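Local coordinates for protein type-2 restriction enzyme AgeI (Thalassobius gelatinovorus, PDB 5DWA) that recognises the double-stranded DNA sequence 5'-ACCGGT-3' and cleaves it after the first A as a type II restriction endonuclease, at residues A[213-218]-A[242-247]; A[236-241]-A[256-261]. One frame throughout, in Å; residues are numbered along the deposited sequence. Where two conformers were deposited one is given.

Along the chain the segments alternate: 213-218 of contact 1, 236-241 of contact 2, then 242-247 and 256-261, so the two contacts interlock. Their centres lie about 9 Å apart. Contact 2 pairs the last two strands, 236-239 and 257-259, of the six-stranded mixed sheet in this PD-(D/E)XK nuclease; contact 1 joins loops beside that sheet and comes within about 5 Å (nearest atoms) of the bound DNA. Two probable hydrogen bonds tie them, Thr244 OG1 to Ser239 OG and Ser247 OG to Ile257 N, both 2.7 Å. Helix 223-230 touches both contacts, and the two bonds set loop 242-247 against both strands of contact 2.

Contact 1: A[213-218]-A[242-247]; sequences GELGTP and LRTSPS
Leu215 and Thr244 make the apolar end of this contact, meeting methyl to methyl: CD1 of Leu215 lies 3.6 Å from CG2 of Thr244, the two side chains crossing at a slant. The threonine is turned so that its two branches do separate work. CG2 extends anti to the backbone N, which brings it against the leucine, while OG1 (chi1 -57°) hydrogen-bonds to Asp198. Ile257 of the edge strand touches both Leu215 and Thr244, which extends the apolar patch toward the sheet.

In the middle of the contact Ser245 points its CB at the facing backbone, 3.7 Å from Gly216 O. That carbonyl is joined to Ser245 through water. Water 1 donates to Gly216 O at 2.6 Å and accepts from Ser245 N at 2.8 Å. Water 2 sits 2.8 Å from Ser245 OG and makes a weak, long bond to the same carbonyl, Gly216 O, at 3.4 Å.

The two segments belong to loops of the PD-(D/E)XK nuclease fold, one between strand 191-196 and helix 223-230, the other between the parallel strands 236-239 and 257-259. Arg225 of that helix bridges them, its NE bonded to Leu215 O and its NH2 to Ser245 O.

Beyond the waters the contacts are again van der Waals. CG2 of Thr217 approaches Ser245 OG at 3.7 Å, whereas the hydroxyl of Thr217 is used within its own loop, by the backbone N of Arg220. The Pro218 ring closes this end, leaning toward the opposite segment with CG 3.7 Å from Pro246 O and with CD beside Ser245 CB.

Contact 2: A[236-241]-A[256-261]; sequences ACFSYN and HIYVSG
Phe238 lies alongside Tyr258, both side chains leaving the same face of the sheet in the same direction. From CB, a chi1 of -64° sets CG beside the backbone N and carries the phenylalanine ring to its neighbour: CD2 meets Tyr258 CB at 3.7 Å, CE2 meets Tyr258 CD2 at 3.7 Å, and the tip, CZ, stays 3.8 Å from that same CD2. Tyr258 CD2 thus sits over one face of the Phe238 ring. The planes are 24° from parallel, but with centroids 5.2 Å apart the rings barely overlap. Phe269 of helix 268-277 meets Phe238 edge-to-face.

Underneath, strands 236-239 and 257-259 form the parallel edge pair of the nuclease sheet. Cys237 and Ser239 supply the bonds flanking Phe238: Tyr258 N reaches Cys237 O at 2.7 Å, with an N-H...O angle of 175°, and Ser239 N reaches Tyr258 O at 2.8 Å. The backbone of Phe238 turns the other way, bonding to Leu194 and Thr196.

Replacing Phe238 by alanine takes the ring away, which is likely to open a gap beside Tyr258 CD2 and leave Phe269 without its edge-to-face partner. On the other face, Cys237 CB packs against Ile257 CG1.

Contact 1: A[213-218]-A[242-247]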
loop_
_atom_site.group_PDB
_atom_site.type_symbol
_atom_site.label_atom_id
_atom_site.label_comp_id
_atom_site.label_asym_id
_atom_site.label_seq_id
_atom_site.Cartn_x
_atom_site.Cartn_y
_atom_site.Cartn_z
ATOM N N GLY A 213 12.362 9.002 -9.994
ATOM C CA GLY A 213 11.949 8.974 -8.598
ATOM C C GLY A 213 10.757 9.869 -8.294
ATOM O O GLY A 213 10.128 10.417 -9.201
ATOM N N GLU A 214 10.461 10.040 -7.009
ATOM C CA GLU A 214 9.224 10.686 -6.586
ATOM C C GLU A 214 9.432 11.792 -5.557
ATOM O O GLU A 214 8.504 12.142 -4.830
ATOM C CB GLU A 214 8.262 9.635 -6.022
ATOM C CG GLU A 214 7.848 8.600 -7.047
ATOM C CD GLU A 214 6.977 7.493 -6.487
ATOM O OE1 GLU A 214 7.526 6.505 -5.954
ATOM O OE2 GLU A 214 5.739 7.604 -6.603
ATOM N N LEU A 215 10.637 12.346 -5.502
ATOM C CA LEU A 215 10.945 13.358 -4.505
ATOM C C LEU A 215 10.987 14.787 -5.051
ATOM O O LEU A 215 11.206 15.725 -4.293
ATOM C CB LEU A 215 12.268 13.018 -3.809
ATOM C CG LEU A 215 12.128 11.898 -2.775
ATOM C CD1 LEU A 215 13.480 11.310 -2.368
ATOM C CD2 LEU A 215 11.382 12.436 -1.548
ATOM N N GLY A 216 10.762 14.962 -6.351
ATOM C CA GLY A 216 10.731 16.302 -6.917
ATOM C C GLY A 216 12.017 17.069 -6.672
ATOM O O GLY A 216 13.093 16.483 -6.602
ATOM N N THR A 217 11.905 18.387 -6.531
ATOM C CA THR A 217 13.060 19.238 -6.284
ATOM C C THR A 217 12.736 20.177 -5.130
ATOM O O THR A 217 11.570 20.327 -4.784
ATOM C CB THR A 217 13.427 20.066 -7.527
ATOM O OG1 THR A 217 12.351 20.966 -7.818
ATOM C CG2 THR A 217 13.683 19.161 -8.734
ATOM N N PRO A 218 13.757 20.806 -4.522
ATOM C CA PRO A 218 13.441 21.811 -3.497
ATOM C C PRO A 218 12.515 22.912 -4.010
ATOM O O PRO A 218 11.597 23.321 -3.297
ATOM C CB PRO A 218 14.812 22.380 -3.139
ATOM C CG PRO A 218 15.747 21.244 -3.372
ATOM C CD PRO A 218 15.203 20.521 -4.579
ATOM N N LEU A 242 20.616 8.267 -8.180
ATOM C CA LEU A 242 21.473 9.412 -8.486
ATOM C C LEU A 242 20.700 10.609 -9.065
ATOM O O LEU A 242 21.219 11.724 -9.078
ATOM C CB LEU A 242 22.586 9.001 -9.449
ATOM C CG LEU A 242 23.501 7.882 -8.947
ATOM C CD1 LEU A 242 24.632 7.611 -9.948
ATOM C CD2 LEU A 242 24.050 8.222 -7.565
ATOM N N ARG A 243 19.470 10.383 -9.532
ATOM C CA ARG A 243 18.624 11.473 -10.041
ATOM C C ARG A 243 17.834 12.218 -8.971
ATOM O O ARG A 243 17.271 13.279 -9.243
ATOM C CB ARG A 243 17.644 10.943 -11.087
ATOM C CG ARG A 243 18.329 10.442 -12.334
ATOM C CD ARG A 243 17.333 10.192 -13.451
ATOM N NE ARG A 243 17.963 9.377 -14.476
ATOM C CZ ARG A 243 18.128 8.061 -14.370
ATOM N NH1 ARG A 243 17.685 7.414 -13.293
ATOM N NH2 ARG A 243 18.735 7.384 -15.332
ATOM N N THR A 244 17.785 11.671 -7.757
ATOM C CA THR A 244 17.126 12.354 -6.659
ATOM C C THR A 244 17.833 13.678 -6.406
ATOM O O THR A 244 19.061 13.725 -6.352
ATOM C CB THR A 244 17.144 11.514 -5.359
ATOM O OG1 THR A 244 16.527 10.239 -5.593
ATOM C CG2 THR A 244 16.417 12.245 -4.238
ATOM N N SER A 245 17.061 14.753 -6.274
ATOM C CA SER A 245 17.645 16.042 -5.935
ATOM C C SER A 245 17.883 16.113 -4.436
ATOM O O SER A 245 16.960 15.912 -3.653
ATOM C CB SER A 245 16.745 17.191 -6.381
ATOM O OG SER A 245 16.622 17.209 -7.791
ATOM N N PRO A 246 19.128 16.394 -4.036
ATOM C CA PRO A 246 19.399 16.549 -2.606
ATOM C C PRO A 246 18.758 17.809 -2.051
ATOM O O PRO A 246 18.399 18.721 -2.797
ATOM C CB PRO A 246 20.926 16.635 -2.541
ATOM C CG PRO A 246 21.340 17.084 -3.901
ATOM C CD PRO A 246 20.355 16.472 -4.844
ATOM N N SER A 247 18.605 17.842 -0.735
ATOM C CA SER A 247 18.124 19.032 -0.060
ATOM C C SER A 247 19.104 20.186 -0.235
ATOM O O SER A 247 20.307 19.967 -0.373
ATOM C CB SER A 247 17.921 18.746 1.426
ATOM O OG SER A 247 16.872 17.818 1.623
HETATM O O HOH W 1 14.285 14.208 -6.456
HETATM O O HOH W 2 14.754 15.869 -9.458
#

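Contact 2: A[236-241]-A[256-261]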
loop_
_atom_site.group_PDB
_atom_site.type_symbol
_atom_site.label_atom_id
_atom_site.label_comp_id
_atom_site.label_asym_id
_atom_site.label_seq_id
_atom_site.Cartn_x
_atom_site.Cartn_y
_atom_site.Cartn_z
ATOM N N ALA A 236 16.481 11.750 8.801
ATOM C CA ALA A 236 17.223 12.012 7.576
ATOM C C ALA A 236 16.743 11.042 6.519
ATOM O O ALA A 236 16.161 10.014 6.841
ATOM C CB ALA A 236 18.709 11.859 7.789
ATOM N N CYS A 237 16.967 11.393 5.258
ATOM C CA CYS A 237 16.619 10.522 4.149
ATOM C C CYS A 237 17.841 10.312 3.275
ATOM O O CYS A 237 18.552 11.268 2.936
ATOM C CB CYS A 237 15.465 11.120 3.335
ATOM S SG CYS A 237 15.069 10.234 1.790
ATOM N N PHE A 238 18.090 9.055 2.933
ATOM C CA PHE A 238 19.191 8.702 2.051
ATOM C C PHE A 238 18.629 8.013 0.835
ATOM O O PHE A 238 17.963 6.996 0.958
ATOM C CB PHE A 238 20.199 7.815 2.780
ATOM C CG PHE A 238 20.869 8.512 3.918
ATOM C CD1 PHE A 238 20.260 8.570 5.165
ATOM C CD2 PHE A 238 22.082 9.156 3.736
ATOM C CE1 PHE A 238 20.867 9.233 6.213
ATOM C CE2 PHE A 238 22.682 9.828 4.777
ATOM C CZ PHE A 238 22.074 9.865 6.016
ATOM N N SER A 239 18.862 8.604 -0.333
ATOM C CA SER A 239 18.397 8.025 -1.580
ATOM C C SER A 239 19.571 7.508 -2.381
ATOM O O SER A 239 20.640 8.122 -2.404
ATOM C CB SER A 239 17.618 9.051 -2.400
ATOM O OG SER A 239 17.330 8.516 -3.686
ATOM N N TYR A 240 19.360 6.379 -3.047
ATOM C CA TYR A 240 20.396 5.798 -3.889
ATOM C C TYR A 240 19.982 5.858 -5.348
ATOM O O TYR A 240 20.476 5.106 -6.186
ATOM C CB TYR A 240 20.701 4.368 -3.442
ATOM C CG TYR A 240 21.144 4.346 -2.000
ATOM C CD1 TYR A 240 20.244 4.047 -0.978
ATOM C CD2 TYR A 240 22.444 4.693 -1.654
ATOM C CE1 TYR A 240 20.648 4.057 0.357
ATOM C CE2 TYR A 240 22.850 4.710 -0.327
ATOM C CZ TYR A 240 21.944 4.388 0.669
ATOM O OH TYR A 240 22.339 4.414 1.991
ATOM N N ASN A 241 19.059 6.767 -5.635
ATOM C CA ASN A 241 18.792 7.151 -7.011
ATOM C C ASN A 241 19.619 8.387 -7.302
ATOM O O ASN A 241 19.355 9.443 -6.734
ATOM C CB ASN A 241 17.303 7.431 -7.221
ATOM C CG ASN A 241 16.941 7.632 -8.682
ATOM O OD1 ASN A 241 17.773 8.046 -9.487
ATOM N ND2 ASN A 241 15.693 7.331 -9.031
ATOM N N HIS A 256 17.144 16.517 6.164
ATOM C CA HIS A 256 17.674 16.567 4.811
ATOM C C HIS A 256 17.518 15.273 4.030
ATOM O O HIS A 256 17.444 14.191 4.606
ATOM C CB HIS A 256 19.150 16.948 4.857
ATOM C CG HIS A 256 19.390 18.360 5.282
ATOM N ND1 HIS A 256 19.206 18.790 6.579
ATOM C CD2 HIS A 256 19.792 19.444 4.578
ATOM C CE1 HIS A 256 19.489 20.079 6.656
ATOM N NE2 HIS A 256 19.848 20.499 5.456
ATOM N N ILE A 257 17.443 15.421 2.711
ATOM C CA ILE A 257 17.573 14.318 1.768
ATOM C C ILE A 257 19.005 14.304 1.235
ATOM O O ILE A 257 19.485 15.310 0.691
ATOM C CB ILE A 257 16.577 14.449 0.599
ATOM C CG1 ILE A 257 15.141 14.270 1.090
ATOM C CG2 ILE A 257 16.882 13.430 -0.492
ATOM C CD1 ILE A 257 14.100 14.898 0.180
ATOM N N TYR A 258 19.685 13.174 1.426
ATOM C CA TYR A 258 21.038 12.945 0.917
ATOM C C TYR A 258 21.002 11.932 -0.222
ATOM O O TYR A 258 20.140 11.059 -0.256
ATOM C CB TYR A 258 21.968 12.450 2.030
ATOM C CG TYR A 258 22.076 13.408 3.193
ATOM C CD1 TYR A 258 22.912 14.519 3.127
ATOM C CD2 TYR A 258 21.332 13.214 4.350
ATOM C CE1 TYR A 258 23.006 15.407 4.186
ATOM C CE2 TYR A 258 21.420 14.094 5.409
ATOM C CZ TYR A 258 22.256 15.187 5.322
ATOM O OH TYR A 258 22.342 16.062 6.384
ATOM N N VAL A 259 21.944 12.055 -1.149
ATOM C CA VAL A 259 21.943 11.231 -2.354
ATOM C C VAL A 259 23.337 10.668 -2.592
ATOM O O VAL A 259 24.324 11.404 -2.540
ATOM C CB VAL A 259 21.495 12.041 -3.598
ATOM C CG1 VAL A 259 21.463 11.160 -4.840
ATOM C CG2 VAL A 259 20.129 12.676 -3.371
ATOM N N SER A 260 23.429 9.369 -2.863
ATOM C CA SER A 260 24.732 8.760 -3.120
ATOM C C SER A 260 24.623 7.489 -3.931
ATOM O O SER A 260 23.530 6.960 -4.131
ATOM C CB SER A 260 25.461 8.451 -1.808
ATOM O OG SER A 260 24.954 7.277 -1.193
ATOM N N GLY A 261 25.773 7.009 -4.397
ATOM C CA GLY A 261 25.871 5.673 -4.946
ATOM C C GLY A 261 25.762 4.675 -3.807
ATOM O O GLY A 261 25.724 5.060 -2.634
HETATM O O HOH W 3 22.433 8.292 -0.008
#